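PDB 6C62: biuret hydrolase, which hydrolyses 1-carboxybiuret to urea-1,3-dicarboxylate and ammonia, a step in the bacterial breakdown of atrazine. Local coordinates for residues A[188-193]-A[433-438]; A[408-413]-A[438-443]; A[30-35]-A[160-165]. All coordinates share one frame; numbering follows the deposited sequence.

Contact 1 (A[188-193]-A[433-438]); sequences KPTFGR and APWNES
R193 reaches across to E437 and W435 and joins two type II beta turns, T190 to R193 and A433 to N436, in the amidase fold. The first follows strand 185-188. The second leads into helix 437-449. The R193 chain is bent at chi2 and chi3, which folds its guanidinium back onto E437. R193 CB touches E437 OE2 and, in another direction, W435 CZ3. CG and CD pass along the same carboxylate oxygen. R193 NE then donates to E437 OE2 at 3.0 Å. At the tip R193 NH1 gives E437 OE1 the other half of a side-on salt bridge, 2.8 Å long. The guanidinium keeps both oxygens near its own plane, although they are met from above the carboxylate plane. W435 CE3 sits over one guanidinium face, and the two flat groups stand nearly perpendicular (88°). NH2 turns to Q242 OE1.

E437 OE2 is held from two faces. T190 N donates to E437 OE2 at 2.8 Å. It comes from the face opposite R193 NE. This grip would favour an ionised carboxylate. T190 CG2 sits over the six-membered ring of W435 in a CH-pi contact, 3.6 Å from its centroid. T190 OG1, anti to the carbonyl carbon (chi1 -58°), faces the second turn. W435 NE1 bonds to the backbone of the chain of another protein. The W435 backbone N donates to T190 OG1 at 2.8 Å.

Contact 2 (A[408-413]-A[438-443]); sequences GCPVVA and SLCLRA
V412 CG2 is the main bump on the strand side of this contact. V412 CG2 presses on C440 CB at 3.5 Å, closer than usual for two carbons. The same methyl, V412 CG2, reaches L441 CD2 at 3.8 Å. It therefore sits in a shallow hollow between two consecutive residues of the helix, with the backbone carbonyl carbon of C440 as part of its floor. The chi1 of V412 (166°) places CG2 anti to its carbonyl carbon. CG1 takes the position anti to the backbone N, and CG2 is the methyl that meets the helix.

C440 is the bump from the other side. Its SG lies anti to its own carbonyl carbon (chi1 -55°) and reaches back toward P410. There C440 SG rests near P410 O at 3.5 Å and P410 CB at 4.1 Å. The thiol thus packs on the proline ring and on the carbonyl that leads into the strand. V412 CG2 lies against C440 CB, while C440 SG reaches P410, two residues before V412. No hydrogen bond crosses the contact.

The short axes of strand 411-413 and helix 438-443 run nearly parallel, 25° apart, and approach to 7.6 Å. This is helix-on-sheet packing in the amidase core. Strand 411-416 lies between strands 185-188 and 426-432 of the large mixed sheet. V412 also touches W185 and L187, C440 rests on A432, and L441 packs against V216, L219 and Y223 of helix 216-226.

Contact 3 (A[30-35]-A[160-165]); sequences ATDGLI and AGQVPL
Q162 extends its side chain past T31, and the two run in opposite directions. Its amide nitrogen NE2 makes two hydrogen bonds to helix 17-35. Q162 NE2 gives one to T31 OG1, 2.8 Å away and almost straight (168°), and this oxygen lies in the amide plane. Q162 NE2 gives the other to D32 OD1 at 3.0 Å, on the anti side of the carboxylate and out of its plane. The carboxylate and amide planes are steeply turned against each other, 76° apart. Together the two bonds limit rotation of the amide. T31 OG1 lies between its backbone N and carbonyl carbon (chi1 60°), and it also bonds to T27 O, one turn back. D32 OD1 is shared with A37 N, and OD2 takes F38 N. D32 therefore ties the helix end to the start of strand 38-41 as well as to Q162.

Beside the polar group, I35 CG1 packs on A160 CB at 4.3 Å. G161, with positive phi, closes helix 152-159 in a Schellman motif. The contact thus joins the ends of two helices: I35 and Q162 also touch A156 and A157 of helix 152-159, and the chain beyond Q162 leads into strand 165-170 of the large sheet.

Contacts 1 and 2 are neighbours, with centres about 7 Å apart. They share S438 and helix 437-449. K188 joins them: K188 NZ lies 2.6 Å from C409 O and K188 N 2.9 Å from V411 O, both probable hydrogen bonds. T190 OG1 also packs on P410 CD at 3.5 Å. Contact 3 is on the opposite side of the chain's centre. Its centre is about 29 Å from that of contact 1 and about 27 Å from that of contact 2. Contact 1 is nearer the active site: the P189 side chain is about 11 Å from that of S174, the acyl-ester nucleophile by similarity. Contacts 2 and 3 lie away from the annotated catalytic residues.

Contact 1 (A[188-193]-A[433-438])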
loop_
_atom_site.group_PDB
_atom_site.type_symbol
_atom_site.label_atom_id
_atom_site.label_comp_id
_atom_site.label_asym_id
_atom_site.label_seq_id
_atom_site.Cartn_x
_atom_site.Cartn_y
_atom_site.Cartn_z
ATOM N N LYS A 188 8.637 19.557 -9.535
ATOM C CA LYS A 188 7.905 18.366 -9.078
ATOM C C LYS A 188 8.189 18.309 -7.610
ATOM O O LYS A 188 9.299 17.967 -7.229
ATOM C CB LYS A 188 8.413 17.127 -9.766
ATOM C CG LYS A 188 7.632 15.898 -9.330
ATOM C CD LYS A 188 8.350 14.559 -9.523
ATOM C CE LYS A 188 9.573 14.377 -8.674
ATOM N NZ LYS A 188 9.215 14.291 -7.254
ATOM N N PRO A 189 7.237 18.716 -6.771
ATOM C CA PRO A 189 7.483 18.674 -5.355
ATOM C C PRO A 189 7.603 17.239 -4.817
ATOM O O PRO A 189 7.497 16.254 -5.574
ATOM C CB PRO A 189 6.256 19.390 -4.738
ATOM C CG PRO A 189 5.600 20.084 -5.894
ATOM C CD PRO A 189 5.853 19.131 -7.036
ATOM N N THR A 190 7.928 17.153 -3.546
ATOM C CA THR A 190 7.994 15.855 -2.846
ATOM C C THR A 190 6.655 15.104 -3.017
ATOM O O THR A 190 5.590 15.704 -2.980
ATOM C CB THR A 190 8.223 16.057 -1.348
ATOM O OG1 THR A 190 9.433 16.804 -1.135
ATOM C CG2 THR A 190 8.277 14.757 -0.629
ATOM N N PHE A 191 6.695 13.791 -3.208
ATOM C CA PHE A 191 5.464 13.015 -3.197
ATOM C C PHE A 191 4.718 13.261 -1.876
ATOM O O PHE A 191 5.283 13.121 -0.778
ATOM C CB PHE A 191 5.765 11.525 -3.356
ATOM C CG PHE A 191 4.536 10.688 -3.551
ATOM C CD1 PHE A 191 3.924 10.587 -4.802
ATOM C CD2 PHE A 191 3.906 10.166 -2.468
ATOM C CE1 PHE A 191 2.742 9.900 -4.973
ATOM C CE2 PHE A 191 2.682 9.482 -2.600
ATOM C CZ PHE A 191 2.090 9.364 -3.883
ATOM N N GLY A 192 3.462 13.640 -1.962
ATOM C CA GLY A 192 2.617 13.918 -0.802
ATOM C C GLY A 192 2.658 15.326 -0.293
ATOM O O GLY A 192 2.022 15.608 0.718
ATOM N N ARG A 193 3.354 16.228 -0.972
ATOM C CA ARG A 193 3.372 17.620 -0.583
ATOM C C ARG A 193 2.084 18.388 -0.937
ATOM O O ARG A 193 1.538 19.123 -0.127
ATOM C CB ARG A 193 4.593 18.298 -1.243
ATOM C CG ARG A 193 4.696 19.790 -1.049
ATOM C CD ARG A 193 5.049 20.211 0.362
ATOM N NE ARG A 193 6.487 20.057 0.601
ATOM C CZ ARG A 193 7.107 20.433 1.732
ATOM N NH1 ARG A 193 8.416 20.289 1.845
ATOM N NH2 ARG A 193 6.428 20.888 2.743
ATOM N N ALA A 433 16.565 15.816 -1.178
ATOM C CA ALA A 433 15.898 14.832 -0.335
ATOM C C ALA A 433 14.421 15.162 -0.195
ATOM O O ALA A 433 14.065 16.326 -0.306
ATOM C CB ALA A 433 16.536 14.819 1.052
ATOM N N PRO A 434 13.565 14.155 0.108
ATOM C CA PRO A 434 12.208 14.428 0.471
ATOM C C PRO A 434 12.054 15.573 1.441
ATOM O O PRO A 434 12.705 15.579 2.473
ATOM C CB PRO A 434 11.706 13.113 1.085
ATOM C CG PRO A 434 12.549 12.095 0.342
ATOM C CD PRO A 434 13.908 12.727 0.280
ATOM N N TRP A 435 11.163 16.497 1.091
ATOM C CA TRP A 435 10.799 17.694 1.888
ATOM C C TRP A 435 11.744 18.887 1.748
ATOM O O TRP A 435 11.503 19.925 2.367
ATOM C CB TRP A 435 10.457 17.372 3.367
ATOM C CG TRP A 435 9.572 16.164 3.472
ATOM C CD1 TRP A 435 9.875 15.000 4.063
ATOM C CD2 TRP A 435 8.236 16.035 2.976
ATOM N NE1 TRP A 435 8.825 14.152 4.014
ATOM C CE2 TRP A 435 7.804 14.748 3.306
ATOM C CE3 TRP A 435 7.371 16.891 2.284
ATOM C CZ2 TRP A 435 6.554 14.262 2.955
ATOM C CZ3 TRP A 435 6.117 16.408 1.920
ATOM C CH2 TRP A 435 5.710 15.109 2.284
ATOM N N ASN A 436 12.728 18.779 0.884
ATOM C CA ASN A 436 13.740 19.832 0.746
ATOM C C ASN A 436 13.595 20.597 -0.569
ATOM O O ASN A 436 14.591 21.060 -1.141
ATOM C CB ASN A 436 15.161 19.214 0.841
ATOM C CG ASN A 436 15.578 18.910 2.258
ATOM O OD1 ASN A 436 14.891 19.236 3.178
ATOM N ND2 ASN A 436 16.731 18.293 2.422
ATOM N N GLU A 437 12.354 20.828 -1.001
ATOM C CA GLU A 437 12.057 21.678 -2.174
ATOM C C GLU A 437 12.824 23.007 -2.134
ATOM O O GLU A 437 13.290 23.454 -3.179
ATOM C CB GLU A 437 10.590 22.068 -2.237
ATOM C CG GLU A 437 9.602 20.988 -2.675
ATOM C CD GLU A 437 9.142 20.012 -1.573
ATOM O OE1 GLU A 437 9.826 19.823 -0.519
ATOM O OE2 GLU A 437 8.098 19.378 -1.796
ATOM N N SER A 438 12.938 23.651 -0.978
ATOM C CA SER A 438 13.605 24.969 -0.945
ATOM C C SER A 438 15.091 24.896 -1.292
ATOM O O SER A 438 15.603 25.862 -1.848
ATOM C CB SER A 438 13.316 25.749 0.349
ATOM O OG SER A 438 14.006 25.122 1.359
#

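Contact 2 (A[408-413]-A[438-443])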
loop_
_atom_site.group_PDB
_atom_site.type_symbol
_atom_site.label_atom_id
_atom_site.label_comp_id
_atom_site.label_asym_id
_atom_site.label_seq_id
_atom_site.Cartn_x
_atom_site.Cartn_y
_atom_site.Cartn_z
ATOM N N GLY A 408 10.183 9.752 -4.890
ATOM C CA GLY A 408 9.354 10.879 -4.434
ATOM C C GLY A 408 10.163 12.100 -4.033
ATOM O O GLY A 408 9.629 12.955 -3.334
ATOM N N CYS A 409 11.443 12.194 -4.477
ATOM C CA CYS A 409 12.305 13.315 -4.132
ATOM C C CYS A 409 11.885 14.562 -4.909
ATOM O O CYS A 409 11.566 14.459 -6.082
ATOM C CB CYS A 409 13.756 12.998 -4.521
ATOM S SG CYS A 409 14.517 11.661 -3.627
ATOM N N PRO A 410 11.939 15.734 -4.305
ATOM C CA PRO A 410 11.603 16.924 -5.062
ATOM C C PRO A 410 12.675 17.299 -6.096
ATOM O O PRO A 410 13.860 17.010 -5.905
ATOM C CB PRO A 410 11.471 18.014 -3.973
ATOM C CG PRO A 410 12.420 17.575 -2.911
ATOM C CD PRO A 410 12.317 16.045 -2.929
ATOM N N VAL A 411 12.243 17.938 -7.201
ATOM C CA VAL A 411 13.117 18.268 -8.338
ATOM C C VAL A 411 12.712 19.575 -8.925
ATOM O O VAL A 411 11.532 19.770 -9.146
ATOM C CB VAL A 411 13.019 17.223 -9.492
ATOM C CG1 VAL A 411 13.893 17.618 -10.690
ATOM C CG2 VAL A 411 13.367 15.843 -9.019
ATOM N N VAL A 412 13.677 20.474 -9.145
ATOM C CA VAL A 412 13.474 21.658 -10.030
ATOM C C VAL A 412 14.144 21.310 -11.341
ATOM O O VAL A 412 15.314 20.847 -11.383
ATOM C CB VAL A 412 14.078 22.914 -9.458
ATOM C CG1 VAL A 412 14.194 24.046 -10.482
ATOM C CG2 VAL A 412 13.254 23.408 -8.318
ATOM N N ALA A 413 13.394 21.522 -12.402
ATOM C CA ALA A 413 13.883 21.386 -13.766
ATOM C C ALA A 413 14.224 22.790 -14.309
ATOM O O ALA A 413 13.366 23.648 -14.445
ATOM C CB ALA A 413 12.888 20.701 -14.661
ATOM N N SER A 438 12.938 23.651 -0.978
ATOM C CA SER A 438 13.605 24.969 -0.945
ATOM C C SER A 438 15.091 24.896 -1.292
ATOM O O SER A 438 15.603 25.862 -1.848
ATOM C CB SER A 438 13.316 25.749 0.349
ATOM O OG SER A 438 14.006 25.122 1.359
ATOM N N LEU A 439 15.762 23.752 -1.096
ATOM C CA LEU A 439 17.140 23.569 -1.631
ATOM C C LEU A 439 17.174 23.537 -3.142
ATOM O O LEU A 439 18.042 24.127 -3.765
ATOM C CB LEU A 439 17.827 22.309 -1.082
ATOM C CG LEU A 439 18.030 22.284 0.448
ATOM C CD1 LEU A 439 18.825 21.055 0.882
ATOM C CD2 LEU A 439 18.815 23.517 0.851
ATOM N N CYS A 440 16.265 22.777 -3.746
ATOM C CA CYS A 440 16.170 22.720 -5.218
ATOM C C CYS A 440 15.963 24.140 -5.763
ATOM O O CYS A 440 16.571 24.541 -6.770
ATOM C CB CYS A 440 14.950 21.925 -5.670
ATOM S SG CYS A 440 14.785 20.269 -5.047
ATOM N N LEU A 441 15.074 24.877 -5.113
ATOM C CA LEU A 441 14.737 26.233 -5.572
ATOM C C LEU A 441 15.878 27.203 -5.379
ATOM O O LEU A 441 16.140 28.044 -6.271
ATOM C CB LEU A 441 13.447 26.727 -4.923
ATOM C CG LEU A 441 12.176 25.972 -5.368
ATOM C CD1 LEU A 441 11.060 26.079 -4.302
ATOM C CD2 LEU A 441 11.728 26.541 -6.708
ATOM N N ARG A 442 16.574 27.108 -4.238
ATOM C CA ARG A 442 17.807 27.896 -4.009
ATOM C C ARG A 442 18.871 27.646 -5.075
ATOM O O ARG A 442 19.519 28.585 -5.551
ATOM C CB ARG A 442 18.373 27.634 -2.601
ATOM C CG ARG A 442 17.600 28.363 -1.538
ATOM C CD ARG A 442 17.939 27.870 -0.151
ATOM N NE ARG A 442 19.366 27.887 0.177
ATOM C CZ ARG A 442 19.914 27.314 1.275
ATOM N NH1 ARG A 442 19.195 26.637 2.137
ATOM N NH2 ARG A 442 21.194 27.361 1.507
ATOM N N ALA A 443 19.064 26.394 -5.460
ATOM C CA ALA A 443 20.016 26.054 -6.498
ATOM C C ALA A 443 19.564 26.610 -7.852
ATOM O O ALA A 443 20.369 27.121 -8.651
ATOM C CB ALA A 443 20.230 24.546 -6.592
#

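Contact 3 (A[30-35]-A[160-165])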
loop_
_atom_site.group_PDB
_atom_site.type_symbol
_atom_site.label_atom_id
_atom_site.label_comp_id
_atom_site.label_asym_id
_atom_site.label_seq_id
_atom_site.Cartn_x
_atom_site.Cartn_y
_atom_site.Cartn_z
ATOM N N ALA A 30 -4.085 34.564 -30.901
ATOM C CA ALA A 30 -3.164 34.669 -32.038
ATOM C C ALA A 30 -2.207 33.512 -32.255
ATOM O O ALA A 30 -1.774 33.307 -33.394
ATOM C CB ALA A 30 -2.378 35.946 -31.965
ATOM N N THR A 31 -1.860 32.750 -31.212
ATOM C CA THR A 31 -0.807 31.730 -31.296
ATOM C C THR A 31 -1.299 30.296 -31.162
ATOM O O THR A 31 -0.625 29.376 -31.604
ATOM C CB THR A 31 0.257 31.926 -30.180
ATOM O OG1 THR A 31 -0.380 31.839 -28.870
ATOM C CG2 THR A 31 0.958 33.282 -30.348
ATOM N N ASP A 32 -2.470 30.089 -30.574
ATOM C CA ASP A 32 -2.820 28.731 -30.216
ATOM C C ASP A 32 -3.404 27.901 -31.354
ATOM O O ASP A 32 -3.426 26.677 -31.232
ATOM C CB ASP A 32 -3.689 28.632 -28.970
ATOM C CG ASP A 32 -3.336 27.384 -28.119
ATOM O OD1 ASP A 32 -2.123 27.108 -27.855
ATOM O OD2 ASP A 32 -4.254 26.643 -27.798
ATOM N N GLY A 33 -3.840 28.529 -32.465
ATOM C CA GLY A 33 -4.165 27.739 -33.634
ATOM C C GLY A 33 -2.980 26.821 -34.003
ATOM O O GLY A 33 -3.207 25.646 -34.302
ATOM N N LEU A 34 -1.738 27.343 -33.953
ATOM C CA LEU A 34 -0.563 26.550 -34.250
ATOM C C LEU A 34 -0.006 25.707 -33.032
ATOM O O LEU A 34 0.297 24.532 -33.162
ATOM C CB LEU A 34 0.531 27.452 -34.742
ATOM C CG LEU A 34 1.813 26.760 -35.211
ATOM C CD1 LEU A 34 1.577 25.759 -36.323
ATOM C CD2 LEU A 34 2.765 27.858 -35.655
ATOM N N ILE A 35 0.126 26.321 -31.867
ATOM C CA ILE A 35 0.779 25.650 -30.713
ATOM C C ILE A 35 -0.137 24.543 -30.180
ATOM O O ILE A 35 0.339 23.471 -29.804
ATOM C CB ILE A 35 1.114 26.659 -29.621
ATOM C CG1 ILE A 35 2.086 27.763 -30.148
ATOM C CG2 ILE A 35 1.700 25.970 -28.385
ATOM C CD1 ILE A 35 3.292 27.225 -30.845
ATOM N N ALA A 160 5.451 29.789 -25.250
ATOM C CA ALA A 160 4.811 30.641 -26.256
ATOM C C ALA A 160 4.422 32.002 -25.697
ATOM O O ALA A 160 3.849 32.784 -26.451
ATOM C CB ALA A 160 3.551 29.948 -26.776
ATOM N N GLY A 161 4.673 32.302 -24.416
ATOM C CA GLY A 161 4.260 33.560 -23.810
ATOM C C GLY A 161 2.759 33.718 -23.564
ATOM O O GLY A 161 2.296 34.821 -23.352
ATOM N N GLN A 162 1.976 32.622 -23.572
ATOM C CA GLN A 162 0.511 32.722 -23.366
ATOM C C GLN A 162 0.185 32.969 -21.884
ATOM O O GLN A 162 -0.676 33.776 -21.582
ATOM C CB GLN A 162 -0.227 31.482 -23.872
ATOM C CG GLN A 162 -0.108 31.252 -25.396
ATOM C CD GLN A 162 -0.484 29.838 -25.837
ATOM O OE1 GLN A 162 -0.700 28.978 -24.995
ATOM N NE2 GLN A 162 -0.595 29.601 -27.143
ATOM N N VAL A 163 0.829 32.226 -20.995
ATOM C CA VAL A 163 0.729 32.453 -19.566
ATOM C C VAL A 163 2.083 32.319 -18.915
ATOM O O VAL A 163 2.948 31.649 -19.438
ATOM C CB VAL A 163 -0.278 31.463 -18.861
ATOM C CG1 VAL A 163 -1.678 31.739 -19.327
ATOM C CG2 VAL A 163 0.057 30.020 -19.151
ATOM N N PRO A 164 2.287 32.991 -17.777
ATOM C CA PRO A 164 3.527 32.917 -17.036
ATOM C C PRO A 164 3.648 31.686 -16.069
ATOM O O PRO A 164 4.729 31.399 -15.625
ATOM C CB PRO A 164 3.526 34.210 -16.220
ATOM C CG PRO A 164 2.074 34.479 -15.949
ATOM C CD PRO A 164 1.388 34.045 -17.235
ATOM N N LEU A 165 2.529 31.009 -15.770
ATOM C CA LEU A 165 2.425 29.928 -14.786
ATOM C C LEU A 165 1.450 28.914 -15.332
ATOM O O LEU A 165 0.403 29.281 -15.898
ATOM C CB LEU A 165 1.882 30.492 -13.481
ATOM C CG LEU A 165 1.453 29.510 -12.368
ATOM C CD1 LEU A 165 2.643 28.723 -11.822
ATOM C CD2 LEU A 165 0.822 30.291 -11.218
#